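PDB 6I9A: Lys-gingipain catalytic subunit, which cleaves proteins after lysine residues as a secreted cysteine endopeptidase of Porphyromonas gingivalis and may act as a virulence factor in periodontal disease. Local coordinates for residues P13-V18 against G39-V44; A401-G406 against N433-I438; Y377-S382 against V446-Q451. All blocks are in the same frame, centred on the assembly; numbering follows the deposited sequence. Where two conformers were deposited one is given.

Interaction 1. Residues P13-V18 against G39-V44; sequences PVRMLV and GFYLDV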
loop_
_atom_site.group_PDB
_atom_site.type_symbol
_atom_site.label_atom_id
_atom_site.label_comp_id
_atom_site.label_asym_id
_atom_site.label_seq_id
_atom_site.Cartn_x
_atom_site.Cartn_y
_atom_site.Cartn_z
ATOM N N PRO A 13 3.318 10.866 -14.773
ATOM C CA PRO A 13 2.469 9.666 -14.939
ATOM C C PRO A 13 2.960 8.505 -14.090
ATOM O O PRO A 13 4.168 8.323 -13.879
ATOM C CB PRO A 13 2.572 9.338 -16.439
ATOM C CG PRO A 13 3.115 10.593 -17.100
ATOM C CD PRO A 13 4.022 11.206 -16.034
ATOM N N VAL A 14 2.020 7.780 -13.522
ATOM C CA VAL A 14 2.394 6.637 -12.700
ATOM C C VAL A 14 3.034 5.549 -13.572
ATOM O O VAL A 14 2.465 5.182 -14.593
ATOM C CB VAL A 14 1.196 6.063 -11.913
ATOM C CG1 VAL A 14 1.672 4.914 -11.010
ATOM C CG2 VAL A 14 0.525 7.169 -11.108
ATOM N N ARG A 15 4.207 5.056 -13.175
ATOM C CA ARG A 15 4.891 3.956 -13.861
ATOM C C ARG A 15 5.099 2.810 -12.916
ATOM O O ARG A 15 5.518 3.026 -11.762
ATOM C CB ARG A 15 6.229 4.450 -14.412
ATOM C CG ARG A 15 6.011 5.647 -15.376
ATOM C CD ARG A 15 7.329 6.209 -15.912
ATOM N NE ARG A 15 7.163 7.528 -16.542
ATOM C CZ ARG A 15 6.649 7.733 -17.739
ATOM N NH1 ARG A 15 6.295 6.706 -18.496
ATOM N NH2 ARG A 15 6.490 8.964 -18.191
ATOM N N MET A 16 4.834 1.593 -13.374
ATOM C CA MET A 16 4.987 0.414 -12.516
ATOM C C MET A 16 5.698 -0.698 -13.277
ATOM O O MET A 16 5.270 -1.074 -14.383
ATOM C CB MET A 16 3.606 -0.069 -12.030
ATOM C CG MET A 16 3.627 -1.400 -11.301
ATOM S SD MET A 16 1.900 -1.912 -10.900
ATOM C CE MET A 16 1.735 -0.895 -9.351
ATOM N N LEU A 17 6.776 -1.218 -12.678
ATOM C CA LEU A 17 7.493 -2.373 -13.171
ATOM C C LEU A 17 6.889 -3.574 -12.440
ATOM O O LEU A 17 6.813 -3.566 -11.194
ATOM C CB LEU A 17 8.992 -2.210 -12.849
ATOM C CG LEU A 17 9.853 -3.414 -13.161
ATOM C CD1 LEU A 17 9.840 -3.748 -14.668
ATOM C CD2 LEU A 17 11.301 -3.141 -12.801
ATOM N N VAL A 18 6.463 -4.587 -13.182
ATOM C CA VAL A 18 5.916 -5.798 -12.619
ATOM C C VAL A 18 6.831 -6.948 -12.927
ATOM O O VAL A 18 7.178 -7.167 -14.104
ATOM C CB VAL A 18 4.490 -6.085 -13.171
ATOM C CG1 VAL A 18 3.909 -7.369 -12.568
ATOM C CG2 VAL A 18 3.561 -4.886 -12.968
ATOM N N GLY A 39 -4.527 4.589 -15.290
ATOM C CA GLY A 39 -3.433 5.478 -15.655
ATOM C C GLY A 39 -2.037 5.046 -15.300
ATOM O O GLY A 39 -1.101 5.864 -15.293
ATOM N N PHE A 40 -1.833 3.723 -15.024
ATOM C CA PHE A 40 -0.469 3.244 -14.759
ATOM C C PHE A 40 0.141 2.784 -16.064
ATOM O O PHE A 40 -0.428 1.920 -16.758
ATOM C CB PHE A 40 -0.462 2.080 -13.786
ATOM C CG PHE A 40 -0.770 2.351 -12.331
ATOM C CD1 PHE A 40 -1.568 3.421 -11.941
ATOM C CD2 PHE A 40 -0.292 1.499 -11.343
ATOM C CE1 PHE A 40 -1.838 3.657 -10.568
ATOM C CE2 PHE A 40 -0.647 1.694 -9.986
ATOM C CZ PHE A 40 -1.350 2.793 -9.619
ATOM N N TYR A 41 1.321 3.309 -16.388
ATOM C CA TYR A 41 2.150 2.774 -17.493
ATOM C C TYR A 41 2.871 1.567 -16.947
ATOM O O TYR A 41 3.734 1.695 -16.064
ATOM C CB TYR A 41 3.128 3.848 -17.950
ATOM C CG TYR A 41 2.453 4.889 -18.820
ATOM C CD1 TYR A 41 2.205 4.646 -20.165
ATOM C CD2 TYR A 41 2.009 6.089 -18.283
ATOM C CE1 TYR A 41 1.573 5.596 -20.968
ATOM C CE2 TYR A 41 1.398 7.060 -19.075
ATOM C CZ TYR A 41 1.162 6.799 -20.418
ATOM O OH TYR A 41 0.528 7.739 -21.167
ATOM N N LEU A 42 2.511 0.388 -17.435
ATOM C CA LEU A 42 3.011 -0.882 -16.931
ATOM C C LEU A 42 4.109 -1.444 -17.781
ATOM O O LEU A 42 3.993 -1.432 -19.010
ATOM C CB LEU A 42 1.858 -1.882 -16.964
ATOM C CG LEU A 42 0.651 -1.505 -16.059
ATOM C CD1 LEU A 42 -0.516 -2.432 -16.360
ATOM C CD2 LEU A 42 1.005 -1.574 -14.565
ATOM N N ASP A 43 5.149 -1.977 -17.159
ATOM C CA ASP A 43 6.221 -2.688 -17.848
ATOM C C ASP A 43 6.227 -4.053 -17.181
ATOM O O ASP A 43 6.634 -4.197 -16.018
ATOM C CB ASP A 43 7.539 -1.934 -17.682
ATOM C CG ASP A 43 8.680 -2.459 -18.521
ATOM O OD1 ASP A 43 8.431 -3.312 -19.420
ATOM O OD2 ASP A 43 9.821 -2.032 -18.267
ATOM N N VAL A 44 5.662 -5.058 -17.837
ATOM C CA VAL A 44 5.359 -6.365 -17.226
ATOM C C VAL A 44 6.241 -7.457 -17.729
ATOM O O VAL A 44 6.330 -7.687 -18.930
ATOM C CB VAL A 44 3.881 -6.739 -17.476
ATOM C CG1 VAL A 44 3.497 -7.988 -16.703
ATOM C CG2 VAL A 44 2.951 -5.572 -17.102
#
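Val14 lays its CG1 methyl squarely on the ring of Phe40: the carbon stands 3.6 Å from the ring centroid and only 9° off the ring normal, a CH-pi contact over the face. Both side chains leave the same face of the sheet, and with CG1 anti to the backbone N it is this methyl that lies over the ring. Met16 meets that ring differently. In the conformer described, its CE comes in at the edge, near the ring plane, 3.6 Å from Phe40 CE2, and its sulfur also lies edge-on, a Met-aromatic contact. In that same conformer the bend at chi3 (-83°) carries CE toward Phe40, while Met16 SD rests 3.8 Å from Leu42 CD2. Val14, Met16, Phe40 and Leu42 thus share one face of the sheet, which helix 25-37 covers through Trp31, Leu32 and Lys35. On the other face lies Tyr41, whose ring edge meets CB of Pro13, just before the strand, 3.7 Å from Tyr41 CE2; the phenol oxygen hydrogen-bonds Thr425 of the C-terminal domain.

Beneath these side chains the two strands run parallel, their short axes 22° apart. Four backbone bonds join them: Tyr41 N to Val14 O (2.8 Å), Met16 N to Tyr41 O (2.9 Å), Asp43 N to Met16 O and Val18 N to Asp43 O. This is the right-handed beta-alpha-beta unit of an alpha/beta catalytic domain. Its chemistry is divided: backbone polar atoms are paired in the parallel ladder, whereas cohesion on the helix-covered face comes from dispersion and weak aromatic contacts that need no charge.

Interaction 2. Residues A401-G406 against N433-I438; sequences AISKDG and NYDVVI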
loop_
_atom_site.group_PDB
_atom_site.type_symbol
_atom_site.label_atom_id
_atom_site.label_comp_id
_atom_site.label_asym_id
_atom_site.label_seq_id
_atom_site.Cartn_x
_atom_site.Cartn_y
_atom_site.Cartn_z
ATOM N N ALA A 401 -7.194 9.252 -17.048
ATOM C CA ALA A 401 -6.552 8.277 -17.931
ATOM C C ALA A 401 -7.503 7.908 -19.023
ATOM O O ALA A 401 -8.663 7.569 -18.767
ATOM C CB ALA A 401 -6.150 7.014 -17.157
ATOM N N ILE A 402 -7.002 7.871 -20.272
ATOM C CA ILE A 402 -7.751 7.423 -21.434
ATOM C C ILE A 402 -7.132 6.115 -21.910
ATOM O O ILE A 402 -5.925 6.057 -22.118
ATOM C CB ILE A 402 -7.767 8.481 -22.544
ATOM C CG1 ILE A 402 -8.454 9.779 -22.051
ATOM C CG2 ILE A 402 -8.472 7.922 -23.811
ATOM C CD1 ILE A 402 -8.382 10.923 -23.077
ATOM N N SER A 403 -7.962 5.083 -22.103
ATOM C CA SER A 403 -7.468 3.763 -22.490
ATOM C C SER A 403 -8.495 3.075 -23.374
ATOM O O SER A 403 -9.615 3.540 -23.538
ATOM C CB SER A 403 -7.175 2.913 -21.244
ATOM O OG SER A 403 -8.366 2.570 -20.556
ATOM N N LYS A 404 -8.091 1.928 -23.945
ATOM C CA LYS A 404 -9.009 1.052 -24.657
ATOM C C LYS A 404 -8.440 -0.354 -24.660
ATOM O O LYS A 404 -7.236 -0.520 -24.834
ATOM C CB LYS A 404 -9.275 1.538 -26.091
ATOM C CG LYS A 404 -10.497 0.839 -26.737
ATOM C CD LYS A 404 -10.866 1.431 -28.104
ATOM C CE LYS A 404 -9.784 1.240 -29.150
ATOM N NZ LYS A 404 -9.648 -0.186 -29.540
ATOM N N ASP A 405 -9.288 -1.340 -24.356
ATOM C CA ASP A 405 -8.881 -2.752 -24.320
ATOM C C ASP A 405 -7.720 -2.994 -23.344
ATOM O O ASP A 405 -6.862 -3.819 -23.602
ATOM C CB ASP A 405 -8.464 -3.255 -25.732
ATOM C CG ASP A 405 -9.365 -2.844 -26.867
ATOM O OD1 ASP A 405 -10.537 -3.234 -26.854
ATOM O OD2 ASP A 405 -8.887 -2.109 -27.764
ATOM N N GLY A 406 -7.655 -2.223 -22.245
ATOM C CA GLY A 406 -6.576 -2.403 -21.275
ATOM C C GLY A 406 -5.244 -1.845 -21.691
ATOM O O GLY A 406 -4.217 -2.070 -21.028
ATOM N N ASN A 433 -14.942 2.523 -28.495
ATOM C CA ASN A 433 -15.424 3.037 -27.218
ATOM C C ASN A 433 -14.216 3.165 -26.294
ATOM O O ASN A 433 -13.670 2.136 -25.885
ATOM C CB ASN A 433 -16.516 2.118 -26.630
ATOM C CG ASN A 433 -17.604 2.878 -25.905
ATOM O OD1 ASN A 433 -17.564 4.106 -25.768
ATOM N ND2 ASN A 433 -18.616 2.168 -25.440
ATOM N N TYR A 434 -13.786 4.408 -26.002
ATOM C CA TYR A 434 -12.605 4.600 -25.157
ATOM C C TYR A 434 -12.963 4.781 -23.704
ATOM O O TYR A 434 -13.906 5.502 -23.404
ATOM C CB TYR A 434 -11.809 5.811 -25.682
ATOM C CG TYR A 434 -11.132 5.473 -27.000
ATOM C CD1 TYR A 434 -11.855 5.446 -28.196
ATOM C CD2 TYR A 434 -9.791 5.117 -27.044
ATOM C CE1 TYR A 434 -11.251 5.085 -29.400
ATOM C CE2 TYR A 434 -9.176 4.760 -28.245
ATOM C CZ TYR A 434 -9.925 4.705 -29.406
ATOM O OH TYR A 434 -9.300 4.315 -30.572
ATOM N N ASP A 435 -12.208 4.134 -22.826
ATOM C CA ASP A 435 -12.454 4.255 -21.394
ATOM C C ASP A 435 -11.790 5.525 -20.870
ATOM O O ASP A 435 -10.664 5.825 -21.244
ATOM C CB ASP A 435 -11.888 2.997 -20.678
ATOM C CG ASP A 435 -12.553 1.727 -21.192
ATOM O OD1 ASP A 435 -11.848 0.879 -21.808
ATOM O OD2 ASP A 435 -13.783 1.613 -21.060
ATOM N N VAL A 436 -12.474 6.190 -19.969
ATOM C CA VAL A 436 -11.971 7.376 -19.297
ATOM C C VAL A 436 -12.146 7.132 -17.837
ATOM O O VAL A 436 -13.260 6.920 -17.374
ATOM C CB VAL A 436 -12.682 8.675 -19.725
ATOM C CG1 VAL A 436 -12.078 9.886 -19.013
ATOM C CG2 VAL A 436 -12.622 8.853 -21.242
ATOM N N VAL A 437 -11.050 7.151 -17.077
ATOM C CA VAL A 437 -11.054 6.888 -15.624
ATOM C C VAL A 437 -10.476 8.086 -14.945
ATOM O O VAL A 437 -9.429 8.608 -15.366
ATOM C CB VAL A 437 -10.308 5.572 -15.277
ATOM C CG1 VAL A 437 -10.202 5.382 -13.755
ATOM C CG2 VAL A 437 -11.026 4.379 -15.905
ATOM N N ILE A 438 -11.152 8.532 -13.881
ATOM C CA ILE A 438 -10.682 9.661 -13.077
ATOM C C ILE A 438 -10.594 9.230 -11.636
ATOM O O ILE A 438 -11.598 8.738 -11.090
ATOM C CB ILE A 438 -11.590 10.903 -13.222
ATOM C CG1 ILE A 438 -11.861 11.236 -14.723
ATOM C CG2 ILE A 438 -10.990 12.105 -12.455
ATOM C CD1 ILE A 438 -12.895 12.422 -14.907
HETATM O O HOH W 1 -9.345 -0.003 -21.363
HETATM O O HOH W 2 -12.064 -0.985 -23.727
#
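The strands of 401-406 and 433-438 run antiparallel, with 148° between their short axes and a closest approach of 4.6 Å. Ala401 with Val437 and Ser403 with Asp435 are hydrogen-bonded pairs, and Ile402 with Val436 is the non-hydrogen-bonded pair between them. Each hydrogen-bonded pair has both its bonds: Ala401 N to Val437 O measures 2.9 Å and Val437 N to Ala401 O 3.0 Å, while Ser403 and Asp435 exchange the other two.

Where the ladder ends, Lys404 passes its aliphatic chain over the Tyr434 ring. CD lies 3.7 Å from the ring centroid, 12° off the normal, a CH-pi contact over the face. A bend at chi3 brings CE to the phenol oxygen, 3.4 Å from Tyr434 OH, which hydrogen-bonds Glu430 O, and a second at chi4 (69°) turns NZ to its salt bridge with Asp405 OD2 (2.7 Å), met on the syn side. On the face that carries Ser403 and Asp435, two waters donate to Asp435 OD1. One is also bound by Ser403 OG and Gly406 N, the other by Asp405 N, so the carboxylate reaches the turn through solvent. Asp435 OD2 accepts a hydrogen bond from Gln449 NE2 of the next strand.

Ile402 and Val436 meet Ile392 of strand 389-394, whereas Ser403, Asp435 and Val437 touch helix 25-37. Such antiparallel pairing, with an apolar inner face, is typical of the Ig-like beta-sandwich domain that follows the catalytic domain.

Interaction 3. Residues Y377-S382 against V446-Q451; sequences YTLPAS and VIKQIQ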
loop_
_atom_site.group_PDB
_atom_site.type_symbol
_atom_site.label_atom_id
_atom_site.label_comp_id
_atom_site.label_asym_id
_atom_site.label_seq_id
_atom_site.Cartn_x
_atom_site.Cartn_y
_atom_site.Cartn_z
ATOM N N TYR A 377 -16.538 16.486 -12.474
ATOM C CA TYR A 377 -15.809 16.344 -13.732
ATOM C C TYR A 377 -16.715 16.746 -14.865
ATOM O O TYR A 377 -17.949 16.763 -14.711
ATOM C CB TYR A 377 -15.323 14.875 -13.896
ATOM C CG TYR A 377 -16.459 13.903 -14.045
ATOM C CD1 TYR A 377 -16.914 13.532 -15.303
ATOM C CD2 TYR A 377 -17.108 13.389 -12.935
ATOM C CE1 TYR A 377 -17.997 12.687 -15.457
ATOM C CE2 TYR A 377 -18.189 12.529 -13.067
ATOM C CZ TYR A 377 -18.635 12.185 -14.339
ATOM O OH TYR A 377 -19.700 11.324 -14.503
ATOM N N THR A 378 -16.091 17.031 -15.989
ATOM C CA THR A 378 -16.780 17.260 -17.268
ATOM C C THR A 378 -15.988 16.533 -18.334
ATOM O O THR A 378 -14.798 16.789 -18.513
ATOM C CB THR A 378 -16.899 18.771 -17.619
ATOM O OG1 THR A 378 -17.537 19.442 -16.544
ATOM C CG2 THR A 378 -17.709 18.993 -18.917
ATOM N N LEU A 379 -16.673 15.650 -19.044
ATOM C CA LEU A 379 -16.064 14.970 -20.178
ATOM C C LEU A 379 -16.410 15.708 -21.463
ATOM O O LEU A 379 -17.546 16.185 -21.613
ATOM C CB LEU A 379 -16.587 13.527 -20.272
ATOM C CG LEU A 379 -16.319 12.616 -19.085
ATOM C CD1 LEU A 379 -16.731 11.187 -19.401
ATOM C CD2 LEU A 379 -14.844 12.682 -18.622
ATOM N N PRO A 380 -15.492 15.761 -22.429
ATOM C CA PRO A 380 -15.865 16.318 -23.748
ATOM C C PRO A 380 -16.835 15.388 -24.455
ATOM O O PRO A 380 -16.844 14.168 -24.214
ATOM C CB PRO A 380 -14.520 16.398 -24.490
ATOM C CG PRO A 380 -13.695 15.272 -23.894
ATOM C CD PRO A 380 -14.106 15.235 -22.425
ATOM N N ALA A 381 -17.656 15.951 -25.370
ATOM C CA ALA A 381 -18.615 15.132 -26.124
ATOM C C ALA A 381 -17.909 14.171 -27.075
ATOM O O ALA A 381 -18.441 13.106 -27.375
ATOM C CB ALA A 381 -19.546 16.038 -26.921
ATOM N N SER A 382 -16.693 14.537 -27.531
ATOM C CA SER A 382 -15.971 13.649 -28.408
ATOM C C SER A 382 -14.474 13.764 -28.165
ATOM O O SER A 382 -14.020 14.678 -27.480
ATOM C CB SER A 382 -16.310 13.960 -29.866
ATOM O OG SER A 382 -15.655 15.148 -30.253
ATOM N N VAL A 446 -14.302 7.658 -11.013
ATOM C CA VAL A 446 -15.228 7.908 -12.131
ATOM C C VAL A 446 -14.776 6.999 -13.253
ATOM O O VAL A 446 -13.583 7.050 -13.649
ATOM C CB VAL A 446 -15.180 9.384 -12.546
ATOM C CG1 VAL A 446 -16.073 9.632 -13.757
ATOM C CG2 VAL A 446 -15.544 10.315 -11.393
ATOM N N ILE A 447 -15.659 6.137 -13.746
ATOM C CA ILE A 447 -15.324 5.152 -14.790
ATOM C C ILE A 447 -16.358 5.295 -15.892
ATOM O O ILE A 447 -17.530 4.961 -15.717
ATOM C CB ILE A 447 -15.296 3.744 -14.200
ATOM C CG1 ILE A 447 -14.299 3.638 -13.039
ATOM C CG2 ILE A 447 -15.009 2.691 -15.319
ATOM C CD1 ILE A 447 -14.340 2.256 -12.355
ATOM N N LYS A 448 -15.960 5.904 -16.992
ATOM C CA LYS A 448 -16.887 6.272 -18.072
ATOM C C LYS A 448 -16.280 5.897 -19.415
ATOM O O LYS A 448 -15.166 5.347 -19.466
ATOM C CB LYS A 448 -17.185 7.789 -18.005
ATOM C CG LYS A 448 -17.933 8.223 -16.751
ATOM C CD LYS A 448 -19.405 7.686 -16.722
ATOM C CE LYS A 448 -20.078 7.981 -15.404
ATOM N NZ LYS A 448 -21.526 7.636 -15.463
ATOM N N GLN A 449 -17.036 6.139 -20.487
ATOM C CA GLN A 449 -16.549 5.865 -21.829
ATOM C C GLN A 449 -16.933 7.005 -22.728
ATOM O O GLN A 449 -17.900 7.737 -22.478
ATOM C CB GLN A 449 -17.109 4.530 -22.390
ATOM C CG GLN A 449 -16.586 3.285 -21.687
ATOM C CD GLN A 449 -17.044 2.017 -22.372
ATOM O OE1 GLN A 449 -18.221 1.856 -22.722
ATOM N NE2 GLN A 449 -16.122 1.090 -22.559
ATOM N N ILE A 450 -16.096 7.224 -23.758
ATOM C CA ILE A 450 -16.395 8.202 -24.818
ATOM C C ILE A 450 -16.296 7.482 -26.165
ATOM O O ILE A 450 -15.273 6.834 -26.431
ATOM C CB ILE A 450 -15.490 9.448 -24.798
ATOM C CG1 ILE A 450 -15.570 10.172 -23.432
ATOM C CG2 ILE A 450 -15.830 10.399 -25.989
ATOM C CD1 ILE A 450 -14.621 11.397 -23.371
ATOM N N GLN A 451 -17.351 7.597 -26.995
ATOM C CA GLN A 451 -17.385 6.945 -28.300
ATOM C C GLN A 451 -16.704 7.784 -29.370
ATOM O O GLN A 451 -17.002 8.968 -29.510
ATOM C CB GLN A 451 -18.838 6.608 -28.701
ATOM C CG GLN A 451 -18.979 5.964 -30.088
ATOM C CD GLN A 451 -18.183 4.690 -30.277
ATOM O OE1 GLN A 451 -17.864 3.961 -29.329
ATOM N NE2 GLN A 451 -17.856 4.381 -31.519
HETATM O O HOH W 3 -18.936 10.817 -28.843
#
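Ile450, Tyr377 and Leu379 bury the most area where the two borders of the C-terminal Ig-like domain's antiparallel sheet come together. Here the short edge strand 377-378 and the loop that follows it face strand 446-452, the other edge strand, without one backbone hydrogen bond: Tyr377 CA and Val446 CA are 8.6 Å apart and Ser382 CA and Ile450 CA 6.5 Å, both too far for a beta ladder. The segments run in nearly the same direction, 13° apart, and side chains fill the gap.

Ile450 reaches across with both branches. Its CD1 approaches Pro380 O to 3.7 Å and also packs on the proline ring, the two side chains crossing at about a right angle, while CG2 lies near Ala381 O and Ser382 CA. Tyr377 presents a ring face to Val446, whose CG1 stands 3.7 Å from the ring centroid, 16° off the normal and displaced toward the rim. A chi1 of 66° sets the ring between its own backbone N and carbonyl carbon, turned to the opposing strand. Between these two contacts Leu379 CD1 touches Lys448 CB at 3.7 Å. Lys448 lies across both partners, its CE 3.5 Å from Tyr377 OH.

Leu379 also packs on Val436 and Ile392, which places this apolar seam against the domain interior. Polar bridging appears at its far end, where one water donates to Ala381 O and to Gln451 O, 2.8 Å from each oxygen.

From the N terminus, interaction 1 comes first: strand 14-20, helix 25-37 and strand 40-46 close a short beta-alpha-beta loop in the catalytic domain before the others begin. Interaction 3 then spans nearly the whole Ig-like domain, from 377-382 to 446-451, and interaction 2 is nested inside that loop. Interactions 2 and 3 join through neighbouring strands 432-439 and 446-452, where Tyr434 O and Ile450 N lie 2.8 Å apart in a probable hydrogen bond; their centres are about 9 Å apart. Interaction 1 meets interaction 2 across the domain boundary, with Gly39 CA 3.5 Å from Ala401 CB, but does not touch interaction 3.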